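Local coordinates for uncharacterized protein YPL067C (Saccharomyces cerevisiae, PDB 5KCI), which is of unknown function but belongs to the DUF3605 family, resides in the cytoplasm, carries a bound zinc ion in the crystal and may be connected with amyloid toxicity, at residues 181-184 and 185-189; 188-192 and 193-197. One frame throughout, in Å; residues are numbered along the deposited sequence.

Interaction 1 (181-184 and 185-189); sequences EQVK and TTVDD
Val183 and Val187, one turn apart on helix 180-193, lie side by side and point the same way, with CG1 of Val183 4.1 Å from CG2 of Val187. This is the tight, buried stripe of the helix: both valines pack on Val103 of strand 102-109 and on Phe173. Two branched, purely apolar side chains suit the place, since they fill the interface with the sheet and ask for no polar partner. CG2 of Val187 also presses within 3.2 Å of the O of Val183, the carbonyl that receives the Val187 amide.

Round the helix from this stripe, two threonines spend their hydroxyls on the backbone. In Thr186 OG1 stands beside its own N (chi1 -49°) and donates to the O of Gln182 at 2.9 Å, while the Thr186 amide reaches that oxygen from the opposite face of the carbonyl plane. Thr185 does the same with Glu181, its OG1 lying 3.1 Å from Glu181 O. Two donors thus grip each carbonyl, and threonine can sit in the helix with its hydroxyl satisfied.

The solvent side is looser. The extended chain of Lys184 bends at its last torsion (chi4 -58°), bringing NZ to 3.1 Å from OD2 of Asp188 on the syn lone pair. CG of Lys184 lies 3.7 Å from the same oxygen, the lysine chain slanting across the carboxylate. Together these contacts make the helix amphipathic: apolar branches hold its inner face to the sheet, while the outer face carries an i to i+4 salt bridge that is probably modest in strength because water can compete for both charges.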
# COMPACT_ATOMS: atom_id res chain seq x y z
N GLU A 181 -1.86 -2.85 21.61
CA GLU A 181 -3.31 -2.77 21.56
C GLU A 181 -3.78 -1.45 20.96
O GLU A 181 -4.78 -1.42 20.23
CB GLU A 181 -3.90 -2.94 22.96
CG GLU A 181 -5.43 -2.85 23.00
CD GLU A 181 -6.00 -2.99 24.40
OE1 GLU A 181 -5.21 -3.18 25.35
OE2 GLU A 181 -7.24 -2.92 24.55
N GLN A 182 -3.08 -0.35 21.26
CA GLN A 182 -3.42 0.94 20.64
C GLN A 182 -3.15 0.92 19.14
O GLN A 182 -3.87 1.56 18.37
CB GLN A 182 -2.64 2.08 21.27
CG GLN A 182 -3.03 2.39 22.72
CD GLN A 182 -2.08 3.39 23.37
OE1 GLN A 182 -0.87 3.29 23.23
NE2 GLN A 182 -2.65 4.35 24.10
N VAL A 183 -2.09 0.22 18.71
CA VAL A 183 -1.84 0.10 17.27
C VAL A 183 -2.99 -0.65 16.62
O VAL A 183 -3.48 -0.27 15.54
CB VAL A 183 -0.50 -0.60 17.00
CG1 VAL A 183 -0.26 -0.77 15.50
CG2 VAL A 183 0.63 0.15 17.65
N LYS A 184 -3.38 -1.78 17.23
CA LYS A 184 -4.49 -2.55 16.67
C LYS A 184 -5.72 -1.67 16.53
O LYS A 184 -6.36 -1.64 15.48
CB LYS A 184 -4.80 -3.77 17.54
CG LYS A 184 -5.94 -4.62 16.98
CD LYS A 184 -5.95 -6.03 17.55
CE LYS A 184 -6.93 -6.93 16.80
NZ LYS A 184 -8.32 -6.41 16.84
N THR A 185 -6.04 -0.91 17.59
CA THR A 185 -7.20 -0.03 17.58
C THR A 185 -7.13 0.96 16.43
O THR A 185 -8.08 1.10 15.65
CB THR A 185 -7.31 0.71 18.92
OG1 THR A 185 -7.63 -0.24 19.94
CG2 THR A 185 -8.38 1.80 18.89
N THR A 186 -5.99 1.67 16.30
CA THR A 186 -5.90 2.70 15.27
C THR A 186 -5.97 2.09 13.87
O THR A 186 -6.65 2.62 12.98
CB THR A 186 -4.60 3.49 15.45
OG1 THR A 186 -4.48 3.90 16.81
CG2 THR A 186 -4.60 4.72 14.54
N VAL A 187 -5.29 0.98 13.64
CA VAL A 187 -5.29 0.40 12.30
C VAL A 187 -6.67 -0.12 11.95
O VAL A 187 -7.15 0.04 10.82
CB VAL A 187 -4.20 -0.68 12.21
CG1 VAL A 187 -4.30 -1.46 10.90
CG2 VAL A 187 -2.83 -0.02 12.39
N ASP A 188 -7.35 -0.76 12.91
CA ASP A 188 -8.73 -1.18 12.67
C ASP A 188 -9.59 0.03 12.31
O ASP A 188 -10.43 -0.04 11.40
CB ASP A 188 -9.29 -1.90 13.92
CG ASP A 188 -8.75 -3.33 14.09
OD1 ASP A 188 -8.05 -3.84 13.19
OD2 ASP A 188 -9.02 -3.97 15.12
N ASP A 189 -9.36 1.15 12.99
CA ASP A 189 -10.07 2.39 12.68
C ASP A 189 -9.84 2.81 11.23
O ASP A 189 -10.78 3.07 10.47
CB ASP A 189 -9.60 3.48 13.65
CG ASP A 189 -10.66 4.51 13.93
OD1 ASP A 189 -11.81 4.11 14.17
OD2 ASP A 189 -10.34 5.71 13.90

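Interaction 2 (188-192 and 193-197); sequences DDILS and HGFEP
His193, the last residue of helix 180-193, turns its imidazole back along the helix toward Asp189. Its CB and CG each lie 3.5 Å from the O of Asp189, the carbonyl that accepts the His193 amide in a nearly straight bond (174°). Farther out, CD2 comes to 3.2 Å from this oxygen. NE2 at the tip is 3.3 Å from OD1 of Asp189. The carboxylate stands almost upright to the ring (84° between planes), with OD2 in the ring plane at its edge. An alanine in place of Asp189 would probably leave the CD2-NE2 edge without its carboxylate neighbour and the imidazole freer to turn.

Gly194 then ends the helix. Its N still donates to the O of Ile190 at 2.7 Å, but its positive phi (78°), a value that glycine adopts easily, swings the chain out of helical shape. Beyond the turn Phe195 folds its ring back, where CE1 meets CG2 of Ile190 at 3.8 Å and the ring also packs on Val89. The helix end is therefore two-sided: carboxylate and imidazole gather on its polar flank, while isoleucine and phenylalanine carry the hydrophobic core past the last turn.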
# COMPACT_ATOMS: atom_id res chain seq x y z
N ASP A 188 -7.35 -0.76 12.91
CA ASP A 188 -8.73 -1.18 12.67
C ASP A 188 -9.59 0.03 12.31
O ASP A 188 -10.43 -0.04 11.40
CB ASP A 188 -9.29 -1.90 13.92
CG ASP A 188 -8.75 -3.33 14.09
OD1 ASP A 188 -8.05 -3.84 13.19
OD2 ASP A 188 -9.02 -3.97 15.12
N ASP A 189 -9.36 1.15 12.99
CA ASP A 189 -10.07 2.39 12.68
C ASP A 189 -9.84 2.81 11.23
O ASP A 189 -10.78 3.07 10.47
CB ASP A 189 -9.60 3.48 13.65
CG ASP A 189 -10.66 4.51 13.93
OD1 ASP A 189 -11.81 4.11 14.17
OD2 ASP A 189 -10.34 5.71 13.90
N ILE A 190 -8.57 2.87 10.82
CA ILE A 190 -8.22 3.27 9.46
C ILE A 190 -8.89 2.36 8.44
O ILE A 190 -9.47 2.82 7.45
CB ILE A 190 -6.70 3.26 9.28
CG1 ILE A 190 -6.09 4.41 10.06
CG2 ILE A 190 -6.32 3.34 7.81
CD1 ILE A 190 -4.64 4.23 10.38
N LEU A 191 -8.76 1.05 8.63
CA LEU A 191 -9.30 0.10 7.67
C LEU A 191 -10.82 0.14 7.62
O LEU A 191 -11.41 -0.10 6.56
CB LEU A 191 -8.81 -1.30 8.00
CG LEU A 191 -7.30 -1.51 7.98
CD1 LEU A 191 -6.95 -2.90 8.50
CD2 LEU A 191 -6.77 -1.32 6.56
N SER A 192 -11.47 0.41 8.75
CA SER A 192 -12.92 0.47 8.80
C SER A 192 -13.43 1.72 8.09
O SER A 192 -14.34 1.64 7.27
CB SER A 192 -13.40 0.44 10.25
OG SER A 192 -14.78 0.76 10.32
N HIS A 193 -12.84 2.88 8.41
CA HIS A 193 -13.24 4.13 7.78
C HIS A 193 -12.73 4.26 6.35
O HIS A 193 -13.40 4.86 5.50
CB HIS A 193 -12.73 5.32 8.60
CG HIS A 193 -13.35 5.43 9.95
ND1 HIS A 193 -14.72 5.49 10.14
CD2 HIS A 193 -12.80 5.51 11.18
CE1 HIS A 193 -14.98 5.59 11.43
NE2 HIS A 193 -13.83 5.60 12.08
N GLY A 194 -11.54 3.73 6.06
CA GLY A 194 -10.87 3.97 4.80
C GLY A 194 -10.21 5.33 4.76
O GLY A 194 -10.35 6.17 5.64
N PHE A 195 -9.47 5.57 3.68
CA PHE A 195 -8.92 6.89 3.46
C PHE A 195 -9.96 7.80 2.80
O PHE A 195 -10.87 7.34 2.11
CB PHE A 195 -7.68 6.80 2.59
CG PHE A 195 -6.49 6.19 3.28
CD1 PHE A 195 -6.26 6.39 4.65
CD2 PHE A 195 -5.58 5.44 2.57
CE1 PHE A 195 -5.14 5.85 5.26
CE2 PHE A 195 -4.47 4.89 3.18
CZ PHE A 195 -4.25 5.09 4.53
N GLU A 196 -9.79 9.11 3.01
CA GLU A 196 -10.67 10.12 2.44
C GLU A 196 -10.18 10.55 1.06
O GLU A 196 -8.97 10.64 0.83
CB GLU A 196 -10.74 11.34 3.34
CG GLU A 196 -11.29 11.07 4.73
CD GLU A 196 -11.45 12.34 5.54
OE1 GLU A 196 -10.94 13.39 5.12
OE2 GLU A 196 -12.09 12.28 6.61
N PRO A 197 -11.09 10.83 0.14
CA PRO A 197 -10.68 11.15 -1.23
C PRO A 197 -10.07 12.54 -1.32
O PRO A 197 -10.21 13.38 -0.43
CB PRO A 197 -12.00 11.08 -2.03
CG PRO A 197 -13.05 11.35 -1.03
CD PRO A 197 -12.55 10.73 0.27

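Overall arrangement
Interactions 1 and 2 follow one another along helix 180-193, the last helix of the chain, and share Asp188 and Asp189; their centres are about 11 Å apart. The first covers the early and middle turns, the second the final turn and the loop beyond. Both lie on the same side of the chain's centre, and apolar residues of each touch the four-stranded antiparallel sheet: interaction 1 meets the inner strand 102-109, and interaction 2 reaches the outermost strand 87-91. The helix thus crosses from one strand to the next as it runs toward the C-terminus. A bound zinc ion lies about 14 Å from the side chain of Val187 but only about 6 Å from Gly194, so the exit loop passes near the metal.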